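Local coordinates for protein ferredoxin-NADP reductase (Neisseria gonorrhoeae MIA_2011_03-10, PDB 5TR9) that probably transfers electrons between NADP(H) and ferredoxin through a bound FAD, at residues A81-D86 with A91-M96; F35-P40 with S51-Y56. All blocks are in the same frame, centred on the assembly; numbering follows the deposited sequence. Where two conformers were deposited one is given.

Contact 1 of 2, residues A81-D86 with A91-M96; sequences AVLIQD and ALFAKM. With FAD (flavin-adenine dinucleotide), chain C.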
loop_
_atom_site.group_PDB
_atom_site.type_symbol
_atom_site.label_atom_id
_atom_site.label_comp_id
_atom_site.label_asym_id
_atom_site.label_seq_id
_atom_site.Cartn_x
_atom_site.Cartn_y
_atom_site.Cartn_z
ATOM N N ALA A 81 -8.817 1.499 -5.367
ATOM C CA ALA A 81 -9.958 1.143 -4.531
ATOM C C ALA A 81 -10.540 -0.214 -4.908
ATOM O O ALA A 81 -10.677 -0.548 -6.092
ATOM C CB ALA A 81 -11.068 2.208 -4.621
ATOM N N VAL A 82 -10.877 -0.995 -3.885
ATOM C CA VAL A 82 -11.634 -2.232 -4.061
ATOM C C VAL A 82 -13.106 -1.922 -3.827
ATOM O O VAL A 82 -13.476 -1.340 -2.799
ATOM C CB VAL A 82 -11.142 -3.340 -3.111
ATOM C CG1 VAL A 82 -10.920 -2.798 -1.744
ATOM C CG2 VAL A 82 -12.160 -4.477 -3.033
ATOM N N LEU A 83 -13.958 -2.322 -4.778
ATOM C CA LEU A 83 -15.385 -2.033 -4.645
ATOM C C LEU A 83 -16.036 -3.095 -3.764
ATOM O O LEU A 83 -16.011 -4.291 -4.083
ATOM C CB LEU A 83 -16.053 -1.949 -6.018
ATOM C CG LEU A 83 -15.441 -0.882 -6.927
ATOM C CD1 LEU A 83 -16.141 -0.875 -8.282
ATOM C CD2 LEU A 83 -15.478 0.512 -6.289
ATOM N N ILE A 84 -16.612 -2.658 -2.645
ATOM C CA ILE A 84 -17.146 -3.550 -1.623
ATOM C C ILE A 84 -18.651 -3.677 -1.812
ATOM O O ILE A 84 -19.355 -2.665 -1.952
ATOM C CB ILE A 84 -16.817 -3.026 -0.212
ATOM C CG1 ILE A 84 -15.303 -2.893 -0.013
ATOM C CG2 ILE A 84 -17.473 -3.918 0.857
ATOM C CD1 ILE A 84 -14.567 -4.215 -0.091
ATOM N N GLN A 85 -19.145 -4.922 -1.840
ATOM C CA GLN A 85 -20.575 -5.175 -1.919
ATOM C C GLN A 85 -21.299 -4.453 -0.787
ATOM O O GLN A 85 -20.934 -4.594 0.385
ATOM C CB GLN A 85 -20.854 -6.684 -1.842
ATOM C CG GLN A 85 -22.309 -7.046 -1.992
ATOM C CD GLN A 85 -22.567 -8.538 -1.824
ATOM O OE1 GLN A 85 -21.660 -9.309 -1.500
ATOM N NE2 GLN A 85 -23.807 -8.948 -2.049
ATOM N N ASP A 86 -22.312 -3.671 -1.153
ATOM C CA ASP A 86 -23.174 -2.913 -0.249
ATOM C C ASP A 86 -22.455 -1.759 0.440
ATOM O O ASP A 86 -23.048 -1.112 1.314
ATOM C CB ASP A 86 -23.815 -3.803 0.823
ATOM C CG ASP A 86 -24.546 -4.998 0.237
ATOM O OD1 ASP A 86 -25.216 -4.846 -0.806
ATOM O OD2 ASP A 86 -24.448 -6.092 0.832
ATOM N N ALA A 91 -20.410 2.304 -3.878
ATOM C CA ALA A 91 -21.498 2.572 -4.810
ATOM C C ALA A 91 -21.277 3.888 -5.538
ATOM O O ALA A 91 -21.615 4.019 -6.720
ATOM C CB ALA A 91 -22.829 2.596 -4.069
ATOM N N LEU A 92 -20.736 4.885 -4.840
ATOM C CA LEU A 92 -20.448 6.150 -5.508
ATOM C C LEU A 92 -19.276 6.000 -6.471
ATOM O O LEU A 92 -19.304 6.554 -7.575
ATOM C CB LEU A 92 -20.159 7.243 -4.476
ATOM C CG LEU A 92 -21.320 7.504 -3.521
ATOM C CD1 LEU A 92 -20.876 8.448 -2.416
ATOM C CD2 LEU A 92 -22.546 8.058 -4.256
ATOM N N PHE A 93 -18.225 5.281 -6.061
ATOM C CA PHE A 93 -17.100 5.062 -6.964
ATOM C C PHE A 93 -17.550 4.351 -8.233
ATOM O O PHE A 93 -17.040 4.625 -9.325
ATOM C CB PHE A 93 -16.011 4.232 -6.271
ATOM C CG PHE A 93 -15.150 4.992 -5.297
ATOM C CD1 PHE A 93 -15.186 6.373 -5.204
ATOM C CD2 PHE A 93 -14.252 4.295 -4.498
ATOM C CE1 PHE A 93 -14.347 7.042 -4.315
ATOM C CE2 PHE A 93 -13.424 4.956 -3.606
ATOM C CZ PHE A 93 -13.465 6.323 -3.515
ATOM N N ALA A 94 -18.520 3.436 -8.111
ATOM C CA ALA A 94 -18.954 2.653 -9.265
ATOM C C ALA A 94 -19.680 3.502 -10.299
ATOM O O ALA A 94 -19.738 3.115 -11.472
ATOM C CB ALA A 94 -19.858 1.509 -8.800
ATOM N N LYS A 95 -20.234 4.643 -9.889
ATOM C CA LYS A 95 -21.000 5.521 -10.766
ATOM C C LYS A 95 -20.237 6.762 -11.209
ATOM O O LYS A 95 -20.697 7.445 -12.131
ATOM C CB LYS A 95 -22.288 5.971 -10.070
ATOM N N MET A 96 -19.101 7.073 -10.589
ATOM C CA MET A 96 -18.447 8.346 -10.873
ATOM C C MET A 96 -17.734 8.308 -12.223
ATOM O O MET A 96 -17.356 7.249 -12.736
ATOM C CB MET A 96 -17.452 8.704 -9.768
ATOM C CG MET A 96 -16.183 7.879 -9.767
ATOM S SD MET A 96 -15.222 8.218 -8.282
ATOM C CE MET A 96 -13.855 7.086 -8.518
HETATM P PA FAD C . -17.249 0.721 4.229
HETATM O O1A FAD C . -18.547 1.038 4.895
HETATM O O2A FAD C . -16.101 1.688 4.497
HETATM O O5B FAD C . -16.717 -0.692 4.631
HETATM C C5B FAD C . -17.573 -1.850 4.613
HETATM C C4B FAD C . -16.705 -3.047 4.914
HETATM O O4B FAD C . -15.891 -3.334 3.759
HETATM C C3B FAD C . -15.701 -2.849 6.040
HETATM O O3B FAD C . -16.275 -3.106 7.317
HETATM C C2B FAD C . -14.623 -3.881 5.704
HETATM O O2B FAD C . -14.987 -5.182 6.154
HETATM C C1B FAD C . -14.652 -3.886 4.175
HETATM N N9A FAD C . -13.592 -3.123 3.533
HETATM C C8A FAD C . -13.466 -1.762 3.460
HETATM N N7A FAD C . -12.428 -1.361 2.762
HETATM C C5A FAD C . -11.845 -2.545 2.334
HETATM C C6A FAD C . -10.707 -2.807 1.551
HETATM N N6A FAD C . -9.920 -1.848 1.050
HETATM N N1A FAD C . -10.390 -4.101 1.318
HETATM C C2A FAD C . -11.179 -5.058 1.821
HETATM N N3A FAD C . -12.275 -4.930 2.574
HETATM C C4A FAD C . -12.561 -3.638 2.788
HETATM N N1 FAD C . -9.656 1.247 0.736
HETATM C C2 FAD C . -9.182 1.070 -0.530
HETATM O O2 FAD C . -9.857 0.486 -1.392
HETATM N N3 FAD C . -7.909 1.531 -0.847
HETATM C C4 FAD C . -7.042 2.175 0.022
HETATM O O4 FAD C . -5.938 2.558 -0.366
HETATM C C4X FAD C . -7.567 2.364 1.352
HETATM N N5 FAD C . -6.797 2.951 2.251
HETATM C C5X FAD C . -7.308 3.127 3.523
HETATM C C6 FAD C . -6.510 3.753 4.484
HETATM C C7 FAD C . -6.975 3.954 5.778
HETATM C C7M FAD C . -6.096 4.646 6.787
HETATM C C8 FAD C . -8.270 3.535 6.123
HETATM C C8M FAD C . -8.799 3.749 7.520
HETATM C C9 FAD C . -9.066 2.904 5.168
HETATM C C9A FAD C . -8.601 2.703 3.873
HETATM N N10 FAD C . -9.366 2.031 2.889
HETATM C C10 FAD C . -8.890 1.875 1.616
HETATM C "C1'" FAD C . -10.768 1.684 3.131
HETATM C "C2'" FAD C . -11.672 2.806 2.587
HETATM O "O2'" FAD C . -11.577 3.992 3.381
HETATM C "C3'" FAD C . -13.135 2.364 2.509
HETATM O "O3'" FAD C . -13.519 1.769 3.743
HETATM C "C4'" FAD C . -13.455 1.496 1.290
HETATM O "O4'" FAD C . -13.305 2.289 0.109
HETATM C "C5'" FAD C . -14.855 0.920 1.322
HETATM O "O5'" FAD C . -15.798 1.991 1.516
HETATM P P FAD C . -17.358 1.700 1.541
HETATM O O1P FAD C . -17.795 1.107 0.208
HETATM O O2P FAD C . -18.034 2.937 2.018
HETATM O O3P FAD C . -17.461 0.558 2.667
#

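Contact 2 of 2, residues F35-P40 with S51-Y56; sequences FAISRP and SRLGFY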
loop_
_atom_site.group_PDB
_atom_site.type_symbol
_atom_site.label_atom_id
_atom_site.label_comp_id
_atom_site.label_asym_id
_atom_site.label_seq_id
_atom_site.Cartn_x
_atom_site.Cartn_y
_atom_site.Cartn_z
ATOM N N PHE A 35 -8.025 5.336 -10.027
ATOM C CA PHE A 35 -8.585 6.568 -10.558
ATOM C C PHE A 35 -7.689 7.727 -10.163
ATOM O O PHE A 35 -6.939 7.645 -9.187
ATOM C CB PHE A 35 -10.040 6.806 -10.092
ATOM C CG PHE A 35 -10.211 6.951 -8.592
ATOM C CD1 PHE A 35 -10.373 5.830 -7.781
ATOM C CD2 PHE A 35 -10.287 8.216 -8.004
ATOM C CE1 PHE A 35 -10.565 5.958 -6.404
ATOM C CE2 PHE A 35 -10.483 8.355 -6.623
ATOM C CZ PHE A 35 -10.622 7.222 -5.818
ATOM N N ALA A 36 -7.743 8.789 -10.959
ATOM C CA ALA A 36 -6.952 9.983 -10.714
ATOM C C ALA A 36 -7.880 11.165 -10.504
ATOM O O ALA A 36 -8.955 11.249 -11.117
ATOM C CB ALA A 36 -6.012 10.278 -11.882
ATOM N N ILE A 37 -7.444 12.089 -9.648
ATOM C CA ILE A 37 -8.167 13.327 -9.402
ATOM C C ILE A 37 -7.194 14.490 -9.552
ATOM O O ILE A 37 -5.971 14.325 -9.486
ATOM C CB ILE A 37 -8.833 13.352 -8.009
ATOM C CG1 ILE A 37 -7.777 13.483 -6.903
ATOM C CG2 ILE A 37 -9.667 12.083 -7.766
ATOM C CD1 ILE A 37 -8.388 13.610 -5.509
ATOM N N SER A 38 -7.751 15.679 -9.777
ATOM C CA SER A 38 -6.913 16.869 -9.843
ATOM C C SER A 38 -6.258 17.130 -8.491
ATOM O O SER A 38 -6.808 16.803 -7.428
ATOM C CB SER A 38 -7.725 18.089 -10.297
ATOM O OG SER A 38 -8.879 18.297 -9.495
ATOM N N ARG A 39 -5.054 17.694 -8.549
ATOM C CA ARG A 39 -4.215 17.909 -7.374
ATOM C C ARG A 39 -3.977 19.398 -7.211
ATOM O O ARG A 39 -3.346 20.019 -8.089
ATOM C CB ARG A 39 -2.877 17.175 -7.504
ATOM C CG ARG A 39 -1.995 17.386 -6.290
ATOM C CD ARG A 39 -0.658 16.699 -6.443
ATOM N NE ARG A 39 0.136 16.880 -5.234
ATOM C CZ ARG A 39 1.297 16.282 -5.033
ATOM N NH1 ARG A 39 1.783 15.496 -5.980
ATOM N NH2 ARG A 39 1.971 16.481 -3.903
ATOM N N PRO A 40 -4.447 20.021 -6.136
ATOM C CA PRO A 40 -4.152 21.440 -5.948
ATOM C C PRO A 40 -2.672 21.652 -5.696
ATOM O O PRO A 40 -1.966 20.776 -5.182
ATOM C CB PRO A 40 -5.003 21.838 -4.734
ATOM C CG PRO A 40 -5.356 20.600 -4.057
ATOM C CD PRO A 40 -5.292 19.476 -5.061
ATOM N N SER A 51 -4.856 10.086 1.946
ATOM C CA SER A 51 -5.783 11.194 1.800
ATOM C C SER A 51 -7.126 10.819 2.403
ATOM O O SER A 51 -7.422 9.646 2.631
ATOM C CB SER A 51 -6.002 11.529 0.324
ATOM O OG SER A 51 -4.785 11.747 -0.366
ATOM N N ARG A 52 -7.942 11.831 2.652
ATOM C CA ARG A 52 -9.358 11.634 2.933
ATOM C C ARG A 52 -10.138 12.230 1.771
ATOM O O ARG A 52 -9.975 13.414 1.456
ATOM C CB ARG A 52 -9.767 12.268 4.263
ATOM C CG ARG A 52 -9.650 11.319 5.443
ATOM C CD ARG A 52 -9.961 12.006 6.770
ATOM N NE ARG A 52 -11.100 12.923 6.705
ATOM C CZ ARG A 52 -12.322 12.649 7.160
ATOM N NH1 ARG A 52 -12.584 11.472 7.712
ATOM N NH2 ARG A 52 -13.283 13.560 7.065
ATOM N N LEU A 53 -10.946 11.401 1.119
ATOM C CA LEU A 53 -11.734 11.789 -0.039
ATOM C C LEU A 53 -13.201 11.756 0.339
ATOM O O LEU A 53 -13.618 10.949 1.175
ATOM C CB LEU A 53 -11.506 10.843 -1.219
ATOM C CG LEU A 53 -10.061 10.660 -1.684
ATOM C CD1 LEU A 53 -9.993 9.661 -2.855
ATOM C CD2 LEU A 53 -9.464 12.008 -2.077
ATOM N N GLY A 54 -13.984 12.634 -0.283
ATOM C CA GLY A 54 -15.374 12.751 0.108
ATOM C C GLY A 54 -16.259 13.144 -1.052
ATOM O O GLY A 54 -15.797 13.548 -2.124
ATOM N N PHE A 55 -17.556 13.012 -0.817
ATOM C CA PHE A 55 -18.565 13.499 -1.745
ATOM C C PHE A 55 -19.636 14.253 -0.977
ATOM O O PHE A 55 -19.959 13.917 0.164
ATOM C CB PHE A 55 -19.258 12.366 -2.523
ATOM C CG PHE A 55 -18.365 11.626 -3.468
ATOM C CD1 PHE A 55 -18.026 12.173 -4.698
ATOM C CD2 PHE A 55 -17.897 10.365 -3.144
ATOM C CE1 PHE A 55 -17.206 11.476 -5.582
ATOM C CE2 PHE A 55 -17.087 9.657 -4.020
ATOM C CZ PHE A 55 -16.743 10.214 -5.241
ATOM N N TYR A 56 -20.196 15.270 -1.625
ATOM C CA TYR A 56 -21.464 15.814 -1.168
ATOM C C TYR A 56 -22.549 14.765 -1.372
ATOM O O TYR A 56 -22.673 14.198 -2.461
ATOM C CB TYR A 56 -21.819 17.075 -1.950
ATOM C CG TYR A 56 -20.861 18.240 -1.823
ATOM C CD1 TYR A 56 -20.551 18.787 -0.584
ATOM C CD2 TYR A 56 -20.305 18.827 -2.958
ATOM C CE1 TYR A 56 -19.703 19.875 -0.478
ATOM C CE2 TYR A 56 -19.449 19.905 -2.859
ATOM C CZ TYR A 56 -19.152 20.423 -1.617
ATOM O OH TYR A 56 -18.315 21.514 -1.511
#

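Contact 1 of 2, residues A81-D86 with A91-M96
Leu83 and Ala81 pack against Phe93, joining the end of strand 76-82 and the residues just after it to helix 88-95 in the FAD-binding antiparallel barrel domain of the ferredoxin-NADP reductase fold. The helix follows its strand after a short connection; between the two segments themselves only carbon atoms meet, and no hydrogen bond crosses. Together the two segments bury 162 Å². Leu83 contributes most. Its CG stands anti to the carbonyl carbon (chi1 -59°) and its chain then runs extended, which carries the branched end across to the helix. There the work is divided: CD2 lies 3.8 Å from Phe93 CB, at the edge of the ring and near its plane, whereas CD1 approaches the solvent-exposed Ala94, whose CB is 4.4 Å away. The two larger side chains approach each other at a slant. Two residues earlier along the chain, Ala81 offers its methyl group to one side of the same ring, at the CD2-CE2 bond, with CB 3.8 Å from Phe93 CE2 and equally close to CD2, in an oblique approach. Phe93 is thereby touched near its root by one residue and along one flank by the other.

The same stretch of chain also holds the cofactor. Ala81, Val82 and Ile84 belong to the FAD pocket, and Ile84 lies against the adenosine half, its CG2 3.4 Å from the ribose oxygen O4B and its CD1 3.6 Å from adenine C4A. Ser90 ties the turn to the ligand, since its OG hydrogen-bonds both Ile84 N and FAD. At the flavin end, the backbone supplies the polar grip: Val82 N donates to the isoalloxazine oxygen O2 of FAD over 3.1 Å, with an N-H...O angle of 159°.

Contact 2 of 2, residues F35-P40 with S51-Y56
Ser51 OG is hydrogen-bonded to two phenol hydroxyls, those of Tyr43 and Tyr79, a buried polar grip placed two residues before Leu53, which meets Phe35 and Ile37 across the barrel interior. Strands 32-38 and 50-57 are not neighbours in the antiparallel sheet: strands 17-27 and 101-105 lie between them. Even the nearest CA atoms, those of Ile37 and Leu53, are 10.1 Å apart, and side chains alone bridge the distance.

Leu53 does so with both branches. CD1 comes to the far end of the Phe35 ring, 3.9 Å from CZ, and lies at the edge near the ring plane, the two side chains meeting from opposite directions. CD2 turns instead to the end of Ile37, 3.9 Å from its CD1. Ile37 CG1 sits between its backbone N and carbonyl carbon (chi1 71°), and from there the extended chain takes CD1 inward. Its other branch, CG2, lies in the plane of the Phe35 ring at the edge. Leu104 and Tyr79 also touch Leu53. With all three touching residues buried, the segments are held by van der Waals contact and the exclusion of water, with no directional bond between them.

How the contacts relate
The two contacts belong to one antiparallel barrel and reach the same sheet through neighbouring strands 76-82 and 32-38, with centres 15 Å apart. Contact 2 is core throughout, whereas contact 1 is only partly buried and runs out to the surface at Ala94. Both are apolar, but contact 1 borders the cofactor, which brings polar bonds to its strand side, whereas contact 2 is made wholly by buried side chains. They join through side chains of the segment 91-96: Met96 CE rests 3.6 Å from Phe35 CG, Phe93 CZ meets Phe35 CZ at 3.8 Å, and Leu92 CD1 packs on Phe55 CD2. The apolar core thus continues from contact 2 through Phe35 and Phe93 toward the FAD-binding edge.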